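Local coordinates for coenzyme Q-binding protein COQ10 START domain-containing protein (PDB 2D4R), which is of unknown function but, as a putative member of the START domain superfamily, probably binds a lipid or similar hydrophobic molecule, at residues R50-A53 against K58-R61; G26-P29 against E33-S36; E15-L20 against T100-T105. One frame throughout, in Å; residues are numbered along the deposited sequence.

Interaction 1: residues R50-A53 against K58-R61; sequences RWVA and KKVR
Val52 faces Arg61, and Ala53 faces Val60, across the β-hairpin of strands 46-55 and 58-69, part of the antiparallel sheet of this START-like fold. The two short segments run antiparallel at 160°, with their axes 4.7 Å apart. Ala53 and Val60 form the hydrogen-bonded pair: Ala53 N gives a bond to Val60 O (2.9 Å), and Val60 N returns one to Ala53 O (2.8 Å). Val52 and Arg61 form the neighbouring non-hydrogen-bonded pair, and their side chains rise together on the other face of the sheet from Ala53 and Val60, lying side by side. Val52 works with both methyls. CG2 meets Arg61 CG at 3.9 Å, while CG1, set anti to the backbone N (chi1 178°), reaches Lys59 CB and CD, and the two side chains cross obliquely there. Beyond the pair, Val52 also rests on Glu35 and Ser36 of strand 34-43, so its face continues onto the adjoining strand. The indole of Trp51 instead leads away from residues 58-61 and stacks on Trp62, the next residue of the same strand. Within strand 58-69, aliphatic carbon from Lys59 covers one face of the Arg61 guanidinium group, its CG lying 3.5 Å above the plane and over the centre.

Interaction 2: residues G26-P29 against E33-S36; sequences GLKP and EVES
Lys28 and Val34 lie 7.1 Å apart between their CA atoms, one in the 3-10 segment beside helix 24-27 and the other at the start of strand 34-43, where the chain turns a corner at Glu35. Aliphatic carbon carries the side-chain part of the contact. Lys28 CG, anti to its own backbone N (chi1 -164°), comes to 4.0 Å from Val34 CG1, and the two side chains pass at a slant to one another. Val34 directs its CB toward the turn, and its side chain also touches Trp51 of strand 46-55. Beyond CG, the lysine bends at chi2 and again at chi3, which carries CD past the corner to 4.3 Å from Ser36 C. NZ ends 3.8 Å from Glu35 O, too far for a hydrogen bond, and any attraction between the ammonium group and that carbonyl is probably weak. Glu35 and Ser36 both face Val52 in a classic beta bulge, each hydrogen-bonded through its backbone to Val52, and the lysine therefore lies against an irregular edge of the sheet. A water molecule joins the two backbones, hydrogen-bonded to Val34 O at 2.9 Å and to Lys28 O at 3.1 Å. More acceptors surround it than it has protons, and the two bonds need not both be made at once. The helical turn is thus held to the first residues of an outermost strand of the sheet by loose aliphatic contacts of the lysine and a shared water, without a direct hydrogen bond or salt bridge. Such chemistry implies a modest and hydrated join at the protein surface, in which the lysine contributes mainly its aliphatic stem.

Interaction 3: residues E15-L20 against T100-T105; sequences ERVYRL and TRVVLT
Helix 14-22, one of the short helices between the first two strands of the helix-grip fold, packs here on strand 100-109 through Val17, which meets Thr100 and Val102. Val17 points its CB toward the strand and divides its branches between the two residues. CG1, anti to the backbone N (chi1 -178°), runs obliquely across Val102 and touches its CG2 at 3.6 Å. CG2 takes the other partner, meeting Thr100 end to end: it stands 3.2 Å from Thr100 OG1 and 3.7 Å from Thr100 CB. The threonine offers its methyl as well, with CG2 4.1 Å from Val17 CB, so that the valine sits over both branches of the threonine. The approach to OG1 is close for a methyl and an oxygen, a sign of tight packing. The hydroxyl itself is bonded to the backbone oxygen of Ala12, ahead of the helix, which satisfies this buried polar atom and fixes its rotation. Val17 also touches Ile10 and Phe93 in the sheet and Leu138 of helix 120-144, while Val102 packs on Phe93 and Leu135. Replacing Val17 with an alanine would remove both methyl groups and would probably open a gap between the helix and the strand, leaving Val102 CG2 without its mate and Thr100 with only the more distant CB. Because no hydrogen bond links the two segments, their union probably rests on shape and on the exclusion of water, while the one polar group at the interface has its mate outside it.

Interaction 3 belongs to the core, all its touching residues being buried, whereas interaction 2 is a surface contact and interaction 1 is only partly buried. Interactions 1 and 2 adjoin: strands 46-55 and 34-43 are neighbours in the sheet, and the two contacts meet at Val52 and the bulge, with Ala53 CB also packing on Glu33 O at 3.7 Å. Interaction 3 lies across the chain's centre from interaction 1, their centres about 23 Å apart, though both reach the same sheet. Its helix follows directly into that of interaction 2, with Leu27 packing on Leu20. Backbone hydrogen bonds dominate interaction 1, water and aliphatic carbon interaction 2, and apolar packing interaction 3.

Interaction 1: residues R50-A53 against K58-R61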
loop_
_atom_site.group_PDB
_atom_site.type_symbol
_atom_site.label_atom_id
_atom_site.label_comp_id
_atom_site.label_asym_id
_atom_site.label_seq_id
_atom_site.Cartn_x
_atom_site.Cartn_y
_atom_site.Cartn_z
ATOM N N ARG A 50 10.440 4.321 -3.764
ATOM C CA ARG A 50 10.224 5.728 -3.436
ATOM C C ARG A 50 8.806 6.137 -3.835
ATOM O O ARG A 50 8.449 6.103 -5.004
ATOM C CB ARG A 50 11.251 6.608 -4.171
ATOM C CG ARG A 50 11.073 8.122 -3.958
ATOM C CD ARG A 50 12.121 8.945 -4.723
ATOM N NE ARG A 50 13.450 8.322 -4.755
ATOM C CZ ARG A 50 14.410 8.526 -3.852
ATOM N NH1 ARG A 50 14.203 9.344 -2.828
ATOM N NH2 ARG A 50 15.581 7.910 -3.972
ATOM N N TRP A 51 8.000 6.508 -2.851
ATOM C CA TRP A 51 6.618 6.893 -3.108
ATOM C C TRP A 51 6.451 8.415 -3.042
ATOM O O TRP A 51 7.036 9.089 -2.187
ATOM C CB TRP A 51 5.671 6.228 -2.090
ATOM C CG TRP A 51 5.590 4.703 -2.172
ATOM C CD1 TRP A 51 6.624 3.823 -2.055
ATOM C CD2 TRP A 51 4.403 3.901 -2.361
ATOM N NE1 TRP A 51 6.164 2.534 -2.155
ATOM C CE2 TRP A 51 4.808 2.551 -2.342
ATOM C CE3 TRP A 51 3.044 4.198 -2.545
ATOM C CZ2 TRP A 51 3.899 1.490 -2.502
ATOM C CZ3 TRP A 51 2.143 3.147 -2.705
ATOM C CH2 TRP A 51 2.579 1.810 -2.681
ATOM N N VAL A 52 5.651 8.949 -3.957
ATOM C CA VAL A 52 5.075 10.267 -3.780
ATOM C C VAL A 52 3.576 10.159 -3.942
ATOM O O VAL A 52 3.087 9.739 -4.984
ATOM C CB VAL A 52 5.615 11.295 -4.817
ATOM C CG1 VAL A 52 4.917 12.645 -4.605
ATOM C CG2 VAL A 52 7.125 11.449 -4.684
ATOM N N ALA A 53 2.853 10.542 -2.898
ATOM C CA ALA A 53 1.402 10.487 -2.904
ATOM C C ALA A 53 0.852 11.894 -2.742
ATOM O O ALA A 53 1.533 12.797 -2.236
ATOM C CB ALA A 53 0.900 9.575 -1.763
ATOM N N LYS A 58 -1.301 18.914 -1.500
ATOM C CA LYS A 58 0.139 18.856 -1.270
ATOM C C LYS A 58 0.625 17.417 -1.187
ATOM O O LYS A 58 -0.124 16.512 -0.825
ATOM C CB LYS A 58 0.538 19.609 0.000
ATOM C CG LYS A 58 2.057 19.867 0.090
ATOM C CD LYS A 58 2.611 20.496 -1.202
ATOM C CE LYS A 58 4.112 20.796 -1.118
ATOM N NZ LYS A 58 4.965 19.571 -1.144
ATOM N N LYS A 59 1.888 17.211 -1.538
ATOM C CA LYS A 59 2.402 15.868 -1.690
ATOM C C LYS A 59 3.122 15.364 -0.443
ATOM O O LYS A 59 3.710 16.126 0.318
ATOM C CB LYS A 59 3.317 15.784 -2.925
ATOM C CG LYS A 59 4.482 16.763 -2.957
ATOM C CD LYS A 59 5.425 16.495 -4.142
ATOM C CE LYS A 59 4.971 17.171 -5.432
ATOM N NZ LYS A 59 4.966 18.666 -5.330
ATOM N N VAL A 60 3.040 14.057 -0.239
ATOM C CA VAL A 60 3.717 13.392 0.854
ATOM C C VAL A 60 4.663 12.365 0.244
ATOM O O VAL A 60 4.253 11.588 -0.606
ATOM C CB VAL A 60 2.690 12.711 1.784
ATOM C CG1 VAL A 60 3.396 11.929 2.874
ATOM C CG2 VAL A 60 1.791 13.774 2.414
ATOM N N ARG A 61 5.927 12.384 0.670
ATOM C CA ARG A 61 6.987 11.606 0.038
ATOM C C ARG A 61 7.649 10.694 1.068
ATOM O O ARG A 61 7.975 11.125 2.171
ATOM C CB ARG A 61 8.060 12.537 -0.544
ATOM C CG ARG A 61 7.546 13.603 -1.475
ATOM C CD ARG A 61 8.564 14.719 -1.642
ATOM N NE ARG A 61 8.063 15.980 -1.096
ATOM C CZ ARG A 61 7.858 17.085 -1.812
ATOM N NH1 ARG A 61 8.116 17.091 -3.115
ATOM N NH2 ARG A 61 7.382 18.180 -1.228
#

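Interaction 2: residues G26-P29 against E33-S36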
loop_
_atom_site.group_PDB
_atom_site.type_symbol
_atom_site.label_atom_id
_atom_site.label_comp_id
_atom_site.label_asym_id
_atom_site.label_seq_id
_atom_site.Cartn_x
_atom_site.Cartn_y
_atom_site.Cartn_z
ATOM N N GLY A 26 4.137 -1.919 -12.076
ATOM C CA GLY A 26 2.982 -2.258 -12.879
ATOM C C GLY A 26 1.678 -1.891 -12.191
ATOM O O GLY A 26 0.656 -1.684 -12.840
ATOM N N LEU A 27 1.709 -1.810 -10.866
ATOM C CA LEU A 27 0.515 -1.488 -10.091
ATOM C C LEU A 27 0.277 0.019 -10.134
ATOM O O LEU A 27 -0.862 0.480 -10.080
ATOM C CB LEU A 27 0.697 -1.931 -8.637
ATOM C CG LEU A 27 -0.496 -2.467 -7.836
ATOM C CD1 LEU A 27 -0.059 -2.688 -6.395
ATOM C CD2 LEU A 27 -1.655 -1.515 -7.883
ATOM N N LYS A 28 1.363 0.778 -10.238
ATOM C CA LYS A 28 1.311 2.215 -9.998
ATOM C C LYS A 28 0.260 2.989 -10.813
ATOM O O LYS A 28 -0.408 3.874 -10.273
ATOM C CB LYS A 28 2.692 2.843 -10.229
ATOM C CG LYS A 28 2.819 4.247 -9.621
ATOM C CD LYS A 28 3.379 5.279 -10.601
ATOM C CE LYS A 28 2.421 5.597 -11.745
ATOM N NZ LYS A 28 2.807 6.865 -12.445
ATOM N N PRO A 29 0.095 2.669 -12.113
ATOM C CA PRO A 29 -0.897 3.391 -12.927
ATOM C C PRO A 29 -2.346 3.319 -12.446
ATOM O O PRO A 29 -3.161 4.127 -12.846
ATOM C CB PRO A 29 -0.722 2.796 -14.325
ATOM C CG PRO A 29 0.676 2.257 -14.325
ATOM C CD PRO A 29 0.887 1.734 -12.932
ATOM N N GLU A 33 -4.109 8.045 -6.289
ATOM C CA GLU A 33 -3.631 9.006 -5.305
ATOM C C GLU A 33 -2.107 9.022 -5.258
ATOM O O GLU A 33 -1.505 9.808 -4.517
ATOM C CB GLU A 33 -4.187 8.661 -3.922
ATOM C CG GLU A 33 -5.646 8.260 -3.915
ATOM C CD GLU A 33 -6.303 8.488 -2.570
ATOM O OE1 GLU A 33 -5.676 8.156 -1.541
ATOM O OE2 GLU A 33 -7.443 9.001 -2.542
ATOM N N VAL A 34 -1.491 8.140 -6.044
ATOM C CA VAL A 34 -0.039 8.072 -6.135
ATOM C C VAL A 34 0.431 8.763 -7.399
ATOM O O VAL A 34 -0.039 8.450 -8.494
ATOM C CB VAL A 34 0.456 6.614 -6.162
ATOM C CG1 VAL A 34 1.917 6.567 -6.547
ATOM C CG2 VAL A 34 0.260 5.984 -4.797
ATOM N N GLU A 35 1.366 9.696 -7.237
ATOM C CA GLU A 35 1.906 10.474 -8.343
ATOM C C GLU A 35 3.144 9.799 -8.929
ATOM O O GLU A 35 3.340 9.785 -10.141
ATOM C CB GLU A 35 2.276 11.871 -7.857
ATOM C CG GLU A 35 3.026 12.694 -8.886
ATOM C CD GLU A 35 3.982 13.698 -8.266
ATOM O OE1 GLU A 35 3.542 14.822 -7.942
ATOM O OE2 GLU A 35 5.177 13.363 -8.104
ATOM N N SER A 36 3.986 9.253 -8.059
ATOM C CA SER A 36 5.190 8.552 -8.496
ATOM C C SER A 36 5.531 7.387 -7.562
ATOM O O SER A 36 5.497 7.520 -6.342
ATOM C CB SER A 36 6.381 9.516 -8.586
ATOM O OG SER A 36 6.763 10.000 -7.319
HETATM O O HOH W 1 -0.459 6.939 -10.959
#

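Interaction 3: residues E15-L20 against T100-T105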
loop_
_atom_site.group_PDB
_atom_site.type_symbol
_atom_site.label_atom_id
_atom_site.label_comp_id
_atom_site.label_asym_id
_atom_site.label_seq_id
_atom_site.Cartn_x
_atom_site.Cartn_y
_atom_site.Cartn_z
ATOM N N GLU A 15 -2.384 -16.341 -5.403
ATOM C CA GLU A 15 -1.026 -16.290 -5.924
ATOM C C GLU A 15 -0.923 -15.222 -7.007
ATOM O O GLU A 15 0.098 -14.542 -7.131
ATOM C CB GLU A 15 -0.611 -17.648 -6.497
ATOM C CG GLU A 15 0.830 -17.649 -7.017
ATOM C CD GLU A 15 1.598 -18.915 -6.670
ATOM O OE1 GLU A 15 1.008 -20.019 -6.739
ATOM O OE2 GLU A 15 2.799 -18.803 -6.332
ATOM N N ARG A 16 -1.988 -15.077 -7.789
ATOM C CA ARG A 16 -1.993 -14.123 -8.887
ATOM C C ARG A 16 -2.144 -12.703 -8.345
ATOM O O ARG A 16 -1.430 -11.800 -8.762
ATOM C CB ARG A 16 -3.128 -14.444 -9.860
ATOM C CG ARG A 16 -3.190 -13.555 -11.110
ATOM C CD ARG A 16 -4.272 -14.071 -12.078
ATOM N NE ARG A 16 -4.159 -15.518 -12.254
ATOM C CZ ARG A 16 -5.158 -16.328 -12.594
ATOM N NH1 ARG A 16 -4.931 -17.624 -12.730
ATOM N NH2 ARG A 16 -6.380 -15.851 -12.803
ATOM N N VAL A 17 -3.065 -12.513 -7.406
ATOM C CA VAL A 17 -3.256 -11.206 -6.788
ATOM C C VAL A 17 -1.974 -10.783 -6.064
ATOM O O VAL A 17 -1.548 -9.632 -6.148
ATOM C CB VAL A 17 -4.446 -11.230 -5.788
ATOM C CG1 VAL A 17 -4.672 -9.835 -5.181
ATOM C CG2 VAL A 17 -5.715 -11.711 -6.505
ATOM N N TYR A 18 -1.347 -11.731 -5.378
ATOM C CA TYR A 18 -0.112 -11.461 -4.676
ATOM C C TYR A 18 0.967 -11.003 -5.655
ATOM O O TYR A 18 1.653 -10.017 -5.398
ATOM C CB TYR A 18 0.342 -12.715 -3.927
ATOM C CG TYR A 18 1.752 -12.652 -3.381
ATOM C CD1 TYR A 18 2.814 -13.212 -4.083
ATOM C CD2 TYR A 18 2.021 -12.056 -2.151
ATOM C CE1 TYR A 18 4.110 -13.185 -3.571
ATOM C CE2 TYR A 18 3.309 -12.022 -1.634
ATOM C CZ TYR A 18 4.346 -12.588 -2.345
ATOM O OH TYR A 18 5.621 -12.562 -1.834
ATOM N N ARG A 19 1.116 -11.708 -6.775
ATOM C CA ARG A 19 2.206 -11.404 -7.720
ATOM C C ARG A 19 2.021 -10.057 -8.405
ATOM O O ARG A 19 2.984 -9.350 -8.666
ATOM C CB ARG A 19 2.336 -12.490 -8.794
ATOM C CG ARG A 19 3.454 -13.514 -8.554
ATOM C CD ARG A 19 4.850 -12.864 -8.516
ATOM N NE ARG A 19 5.690 -13.218 -9.667
ATOM C CZ ARG A 19 6.990 -12.934 -9.775
ATOM N NH1 ARG A 19 7.662 -13.300 -10.860
ATOM N NH2 ARG A 19 7.623 -12.290 -8.801
ATOM N N LEU A 20 0.774 -9.712 -8.698
ATOM C CA LEU A 20 0.460 -8.432 -9.309
ATOM C C LEU A 20 0.646 -7.257 -8.355
ATOM O O LEU A 20 0.932 -6.140 -8.789
ATOM C CB LEU A 20 -0.974 -8.443 -9.824
ATOM C CG LEU A 20 -1.181 -9.312 -11.055
ATOM C CD1 LEU A 20 -2.670 -9.488 -11.312
ATOM C CD2 LEU A 20 -0.475 -8.656 -12.242
ATOM N N THR A 100 -9.615 -13.895 -3.810
ATOM C CA THR A 100 -8.684 -13.429 -2.802
ATOM C C THR A 100 -9.300 -12.377 -1.886
ATOM O O THR A 100 -9.831 -11.372 -2.345
ATOM C CB THR A 100 -7.442 -12.820 -3.472
ATOM O OG1 THR A 100 -6.884 -13.774 -4.378
ATOM C CG2 THR A 100 -6.398 -12.449 -2.433
ATOM N N ARG A 101 -9.224 -12.606 -0.582
ATOM C CA ARG A 101 -9.496 -11.533 0.359
ATOM C C ARG A 101 -8.173 -10.851 0.705
ATOM O O ARG A 101 -7.324 -11.420 1.410
ATOM C CB ARG A 101 -10.153 -12.082 1.622
ATOM C CG ARG A 101 -10.463 -11.000 2.641
ATOM C CD ARG A 101 -11.905 -11.037 3.083
ATOM N NE ARG A 101 -12.496 -9.703 3.074
ATOM C CZ ARG A 101 -13.335 -9.262 2.142
ATOM N NH1 ARG A 101 -13.823 -8.027 2.214
ATOM N NH2 ARG A 101 -13.699 -10.056 1.142
ATOM N N VAL A 102 -7.993 -9.638 0.190
ATOM C CA VAL A 102 -6.777 -8.885 0.444
ATOM C C VAL A 102 -6.956 -7.994 1.666
ATOM O O VAL A 102 -7.931 -7.238 1.761
ATOM C CB VAL A 102 -6.385 -8.024 -0.781
ATOM C CG1 VAL A 102 -5.110 -7.248 -0.494
ATOM C CG2 VAL A 102 -6.163 -8.918 -1.992
ATOM N N VAL A 103 -6.019 -8.101 2.603
ATOM C CA VAL A 103 -6.058 -7.297 3.818
ATOM C C VAL A 103 -4.826 -6.408 3.932
ATOM O O VAL A 103 -3.694 -6.886 3.915
ATOM C CB VAL A 103 -6.135 -8.178 5.070
ATOM C CG1 VAL A 103 -6.386 -7.309 6.296
ATOM C CG2 VAL A 103 -7.217 -9.231 4.896
ATOM N N LEU A 104 -5.061 -5.109 4.053
ATOM C CA LEU A 104 -3.976 -4.141 4.129
ATOM C C LEU A 104 -4.025 -3.378 5.447
ATOM O O LEU A 104 -4.991 -2.672 5.736
ATOM C CB LEU A 104 -4.066 -3.156 2.958
ATOM C CG LEU A 104 -3.068 -1.999 2.944
ATOM C CD1 LEU A 104 -1.657 -2.536 3.083
ATOM C CD2 LEU A 104 -3.224 -1.208 1.650
ATOM N N THR A 105 -2.968 -3.515 6.235
ATOM C CA THR A 105 -2.908 -2.911 7.554
ATOM C C THR A 105 -1.760 -1.910 7.584
ATOM O O THR A 105 -0.624 -2.244 7.213
ATOM C CB THR A 105 -2.645 -3.995 8.615
ATOM O OG1 THR A 105 -3.514 -5.104 8.373
ATOM C CG2 THR A 105 -2.880 -3.459 10.014
#